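Local coordinates for protein Methylcobalamin\: coenzyme M methyltransferase (PDB 4AY8) that probably transfers the methyl group of a methylated corrinoid to coenzyme M in methanogenesis, using a zinc ion that binds the coenzyme M sulfur, at residues T243-C248 and E264-E269; E270-A275 and A286-N291. All blocks are in the same frame, centred on the assembly; numbering follows the deposited sequence.

How the contacts relate
Contacts 1 and 2 follow each other along the chain, the first closing at 264-269 and the second opening at residue 270, with centres about 9 Å apart. They share the parallel sheet of a TIM-barrel-type fold, in which the strand order 242-246, 265-267, 287-292 repeats the chain order. They touch directly: Leu-266 N lies 2.8 Å from Arg-287 O and Leu-266 O 2.7 Å from Val-289 N, probable hydrogen bonds between neighbouring strands. Contact 1, centred about 7 Å from the chain centre, carries the zinc ligands His-246 and Cys-248; contact 2, centred about 14 Å out, packs the following loop, 270-275, on strand 287-292, with Glu-270's side chain about 9 Å from the zinc ion.

Contact 1 (T243-C248 and E264-E269); sequences TVLHIC and EGLSVE. With ZN (zinc ion), chain D; COM (1-thioethanesulfonic acid), chain C.
His-246 is held at both ring nitrogens: NE2 binds the zinc ion at 2.2 Å, while ND1 donates to Ser-267 OG at 2.8 Å, 17° out of the ring plane. The two residues pair across the parallel strands with side chains on one face; CG and OG, both anti to the backbone N (172° and 168°), run alongside each other, which brings OG to ND1. Zinc and serine together fix the ring's rotation. Cys-248 SG and the sulfur S1 of coenzyme M each bind the metal at 2.4 Å, and Cys-325 is a further protein ligand. Glu-269 lays its carboxylate against Cys-248, OE1 standing 3.3 Å from CB while accepting a bond from Gly-249 N; an alanine here would probably leave that N-H without its mate and the cysteine's flank uncovered. At the far end, Glu-264 OE1 receives Thr-243 N at 2.8 Å, met from above the carboxylate plane. Between these ends runs a parallel ladder: Leu-245 N donates to Gly-265 O, Ser-267 N to Leu-245 O at 2.8 Å and Ile-247 N to Ser-267 O. Apolar packing is slight, Leu-245 CB approaching Leu-266 CD2 at 4.3 Å. The two strands and helix 252-259 between them make a beta-alpha-beta unit, the helix packing on Ile-247 and Leu-266; strand 206-210 lies beside 242-246 and strand 287-292 beside 265-267.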
loop_
_atom_site.group_PDB
_atom_site.type_symbol
_atom_site.label_atom_id
_atom_site.label_comp_id
_atom_site.label_asym_id
_atom_site.label_seq_id
_atom_site.Cartn_x
_atom_site.Cartn_y
_atom_site.Cartn_z
ATOM N N THR A 243 1.511 7.204 -8.070
ATOM C CA THR A 243 1.925 6.202 -7.094
ATOM C C THR A 243 1.821 6.724 -5.658
ATOM O O THR A 243 1.834 7.939 -5.409
ATOM C CB THR A 243 3.386 5.722 -7.329
ATOM O OG1 THR A 243 4.267 6.837 -7.218
ATOM C CG2 THR A 243 3.556 5.024 -8.691
ATOM N N VAL A 244 1.719 5.788 -4.723
ATOM C CA VAL A 244 1.758 6.082 -3.298
ATOM C C VAL A 244 2.799 5.195 -2.603
ATOM O O VAL A 244 2.920 3.998 -2.895
ATOM C CB VAL A 244 0.384 5.859 -2.634
ATOM C CG1 VAL A 244 0.513 5.908 -1.108
ATOM C CG2 VAL A 244 -0.656 6.889 -3.142
ATOM N N LEU A 245 3.540 5.806 -1.684
ATOM C CA LEU A 245 4.548 5.122 -0.879
ATOM C C LEU A 245 4.088 5.032 0.562
ATOM O O LEU A 245 3.986 6.050 1.255
ATOM C CB LEU A 245 5.874 5.871 -0.939
ATOM C CG LEU A 245 6.951 5.378 0.016
ATOM C CD1 LEU A 245 7.309 3.907 -0.274
ATOM C CD2 LEU A 245 8.178 6.299 -0.032
ATOM N N HIS A 246 3.807 3.806 1.003
ATOM C CA HIS A 246 3.426 3.526 2.378
ATOM C C HIS A 246 4.600 2.971 3.162
ATOM O O HIS A 246 5.177 1.960 2.782
ATOM C CB HIS A 246 2.292 2.491 2.418
ATOM C CG HIS A 246 1.977 2.014 3.796
ATOM N ND1 HIS A 246 1.258 2.769 4.698
ATOM C CD2 HIS A 246 2.329 0.880 4.448
ATOM C CE1 HIS A 246 1.172 2.112 5.841
ATOM N NE2 HIS A 246 1.814 0.967 5.714
ATOM N N ILE A 247 4.944 3.604 4.279
ATOM C CA ILE A 247 5.948 3.051 5.184
ATOM C C ILE A 247 5.446 3.253 6.595
ATOM O O ILE A 247 5.200 4.386 7.026
ATOM C CB ILE A 247 7.354 3.713 5.013
ATOM C CG1 ILE A 247 7.908 3.509 3.586
ATOM C CG2 ILE A 247 8.349 3.168 6.035
ATOM C CD1 ILE A 247 9.169 4.314 3.289
ATOM N N CYS A 248 5.276 2.155 7.322
ATOM C CA CYS A 248 4.720 2.228 8.652
ATOM C C CYS A 248 5.798 2.526 9.700
ATOM O O CYS A 248 6.981 2.666 9.377
ATOM C CB CYS A 248 3.874 0.966 8.983
ATOM S SG CYS A 248 4.262 -0.563 8.090
ATOM N N GLU A 264 3.445 10.556 -5.648
ATOM C CA GLU A 264 2.509 11.654 -5.442
ATOM C C GLU A 264 2.087 11.759 -3.969
ATOM O O GLU A 264 2.044 12.862 -3.396
ATOM C CB GLU A 264 1.285 11.484 -6.335
ATOM C CG GLU A 264 1.470 11.960 -7.783
ATOM C CD GLU A 264 2.252 10.986 -8.657
ATOM O OE1 GLU A 264 2.502 9.834 -8.249
ATOM O OE2 GLU A 264 2.617 11.383 -9.774
ATOM N N GLY A 265 1.782 10.605 -3.381
ATOM C CA GLY A 265 1.302 10.509 -2.000
ATOM C C GLY A 265 2.173 9.654 -1.092
ATOM O O GLY A 265 2.781 8.673 -1.536
ATOM N N LEU A 266 2.241 10.053 0.175
ATOM C CA LEU A 266 2.915 9.312 1.225
ATOM C C LEU A 266 1.878 8.781 2.207
ATOM O O LEU A 266 1.131 9.547 2.813
ATOM C CB LEU A 266 3.901 10.203 1.967
ATOM C CG LEU A 266 4.937 10.965 1.114
ATOM C CD1 LEU A 266 5.903 11.700 2.026
ATOM C CD2 LEU A 266 5.695 10.040 0.141
ATOM N N SER A 267 1.819 7.465 2.362
ATOM C CA SER A 267 0.873 6.859 3.294
ATOM C C SER A 267 1.599 6.555 4.593
ATOM O O SER A 267 2.569 5.812 4.600
ATOM C CB SER A 267 0.270 5.585 2.716
ATOM O OG SER A 267 -0.431 4.833 3.701
ATOM N N VAL A 268 1.097 7.109 5.691
ATOM C CA VAL A 268 1.754 6.979 6.993
ATOM C C VAL A 268 0.770 6.581 8.089
ATOM O O VAL A 268 -0.441 6.711 7.936
ATOM C CB VAL A 268 2.455 8.289 7.398
ATOM C CG1 VAL A 268 3.495 8.708 6.335
ATOM C CG2 VAL A 268 1.443 9.391 7.628
ATOM N N GLU A 269 1.313 6.089 9.191
ATOM C CA GLU A 269 0.526 5.728 10.351
ATOM C C GLU A 269 0.377 6.908 11.306
ATOM O O GLU A 269 0.910 7.998 11.075
ATOM C CB GLU A 269 1.213 4.597 11.128
ATOM C CG GLU A 269 1.314 3.277 10.429
ATOM C CD GLU A 269 1.681 2.160 11.396
ATOM O OE1 GLU A 269 2.837 2.147 11.899
ATOM O OE2 GLU A 269 0.792 1.312 11.654
HETATM ZN ZN ZN D . 2.137 -0.775 6.980
HETATM C C1 COM C . 0.975 -2.875 5.191
HETATM C C2 COM C . 0.738 -4.176 4.439
HETATM S S1 COM C . 2.735 -2.600 5.614
HETATM S S2 COM C . -0.876 -4.496 4.110
HETATM O O1S COM C . -1.579 -4.872 5.335
HETATM O O2S COM C . -0.884 -5.676 3.214
HETATM O O3S COM C . -1.577 -3.383 3.469
HETATM O O HOH W 1 4.902 8.627 -9.298
HETATM O O HOH W 2 4.096 5.634 9.164
#

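Contact 2 (E270-A275 and A286-N291); sequences EKIGSA and ARLVGN
A loop-to-strand contact joins 270-275, which leads from strand 265-267 into helix 275-282, to strand 287-292; a side-chain amide supplies its direct polar link. Asn-291, which follows a cis peptide bond, donates from ND2 to Gly-273 O at 3.0 Å. The acceptor lies in the amide plane and the C=O...N angle is 172°, although the N-H...O angle of 133° shows a bent bond. With CG lodged between its backbone N and carbonyl carbon (chi1 67°), the amide reaches down to the loop, where ND2 also donates to Glu-269 O and thus grips two backbone carbonyls. The other end of the amide is used too: one water gives a proton to Asn-291 OD1 at 2.7 Å and accepts one from Ala-275 N, bridging the strand to the first turn of the helix.

The loop is the outgoing connection of a beta-alpha-beta unit in the TIM-barrel-type fold, strand 265-267, helix 275-282, strand 287-292, and touches the strand to which the chain returns. It begins as a 3-10 turn, closed by Gly-273 N donating to Glu-270 O, and ends at Ser-274, the N-cap of the helix. Ile-272 lays CG1 against the amide, 3.7 Å from Asn-291 ND2, and makes an apolar contact through CD1, 4.3 Å from Leu-288 CD2. That same leucine methyl also packs on Ala-275 CB at 4.3 Å. At the other edge Glu-270 CB rests 3.4 Å from Asn-291 O, while its carboxylate turns to Ser-293, to whose OG OE2 is hydrogen-bonded.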
loop_
_atom_site.group_PDB
_atom_site.type_symbol
_atom_site.label_atom_id
_atom_site.label_comp_id
_atom_site.label_asym_id
_atom_site.label_seq_id
_atom_site.Cartn_x
_atom_site.Cartn_y
_atom_site.Cartn_z
ATOM N N GLU A 270 -0.301 6.635 12.417
ATOM C CA GLU A 270 -0.524 7.598 13.486
ATOM C C GLU A 270 0.765 7.913 14.240
ATOM O O GLU A 270 0.834 8.878 14.989
ATOM C CB GLU A 270 -1.569 7.064 14.473
ATOM C CG GLU A 270 -1.076 5.938 15.393
ATOM C CD GLU A 270 -1.154 4.542 14.780
ATOM O OE1 GLU A 270 -1.227 4.410 13.543
ATOM O OE2 GLU A 270 -1.121 3.560 15.558
ATOM N N LYS A 271 1.771 7.077 14.040
ATOM C CA LYS A 271 3.023 7.191 14.763
ATOM C C LYS A 271 3.854 8.401 14.344
ATOM O O LYS A 271 4.850 8.733 15.002
ATOM C CB LYS A 271 3.827 5.904 14.609
ATOM C CG LYS A 271 3.178 4.735 15.305
ATOM C CD LYS A 271 4.059 3.516 15.338
ATOM C CE LYS A 271 3.380 2.356 16.062
ATOM N NZ LYS A 271 2.784 2.765 17.361
ATOM N N ILE A 272 3.456 9.088 13.275
ATOM C CA ILE A 272 4.109 10.357 12.960
ATOM C C ILE A 272 3.572 11.486 13.866
ATOM O O ILE A 272 4.112 12.590 13.879
ATOM C CB ILE A 272 3.947 10.781 11.470
ATOM C CG1 ILE A 272 2.487 11.020 11.142
ATOM C CG2 ILE A 272 4.568 9.752 10.514
ATOM C CD1 ILE A 272 2.273 12.068 10.069
ATOM N N GLY A 273 2.523 11.194 14.628
ATOM C CA GLY A 273 1.759 12.239 15.304
ATOM C C GLY A 273 0.647 12.730 14.398
ATOM O O GLY A 273 0.202 12.010 13.496
ATOM N N SER A 274 0.214 13.967 14.603
ATOM C CA SER A 274 -0.886 14.508 13.837
ATOM C C SER A 274 -0.472 14.739 12.391
ATOM O O SER A 274 0.690 15.020 12.101
ATOM C CB SER A 274 -1.392 15.806 14.457
ATOM O OG SER A 274 -0.504 16.870 14.161
ATOM N N ALA A 275 -1.431 14.615 11.485
ATOM C CA ALA A 275 -1.193 14.917 10.084
ATOM C C ALA A 275 -0.498 16.272 9.887
ATOM O O ALA A 275 0.388 16.390 9.043
ATOM C CB ALA A 275 -2.497 14.868 9.294
ATOM N N ALA A 286 5.096 16.471 -1.766
ATOM C CA ALA A 286 4.253 15.281 -1.817
ATOM C C ALA A 286 3.037 15.470 -0.918
ATOM O O ALA A 286 3.064 16.278 0.016
ATOM C CB ALA A 286 5.043 14.046 -1.405
ATOM N N ARG A 287 1.960 14.755 -1.221
ATOM C CA ARG A 287 0.720 14.820 -0.430
ATOM C C ARG A 287 0.712 13.713 0.612
ATOM O O ARG A 287 1.434 12.724 0.476
ATOM C CB ARG A 287 -0.507 14.677 -1.330
ATOM C CG ARG A 287 -1.025 15.985 -1.967
ATOM C CD ARG A 287 0.042 16.749 -2.706
ATOM N NE ARG A 287 0.647 15.978 -3.787
ATOM C CZ ARG A 287 1.766 16.327 -4.417
ATOM N NH1 ARG A 287 2.403 17.445 -4.090
ATOM N NH2 ARG A 287 2.263 15.548 -5.373
ATOM N N LEU A 288 -0.110 13.879 1.644
ATOM C CA LEU A 288 -0.105 12.981 2.794
ATOM C C LEU A 288 -1.390 12.150 2.852
ATOM O O LEU A 288 -2.494 12.667 2.670
ATOM C CB LEU A 288 0.089 13.785 4.083
ATOM C CG LEU A 288 0.662 13.077 5.307
ATOM C CD1 LEU A 288 2.047 12.471 5.037
ATOM C CD2 LEU A 288 0.677 14.013 6.539
ATOM N N VAL A 289 -1.226 10.851 3.102
ATOM C CA VAL A 289 -2.330 9.893 3.134
ATOM C C VAL A 289 -2.342 9.172 4.486
ATOM O O VAL A 289 -1.302 8.693 4.943
ATOM C CB VAL A 289 -2.156 8.838 2.031
ATOM C CG1 VAL A 289 -3.310 7.817 2.046
ATOM C CG2 VAL A 289 -2.022 9.510 0.667
ATOM N N GLY A 290 -3.513 9.093 5.119
ATOM C CA GLY A 290 -3.649 8.449 6.424
ATOM C C GLY A 290 -4.637 9.168 7.310
ATOM O O GLY A 290 -5.565 9.790 6.794
ATOM N N ASN A 291 -4.468 9.093 8.638
ATOM C CA ASN A 291 -3.457 8.262 9.306
ATOM C C ASN A 291 -4.028 7.632 10.580
ATOM O O ASN A 291 -3.370 7.567 11.628
ATOM C CB ASN A 291 -2.152 9.037 9.611
ATOM C CG ASN A 291 -2.318 10.150 10.650
ATOM O OD1 ASN A 291 -3.398 10.725 10.812
ATOM N ND2 ASN A 291 -1.212 10.488 11.332
HETATM O O HOH W 3 -3.836 13.087 12.135
#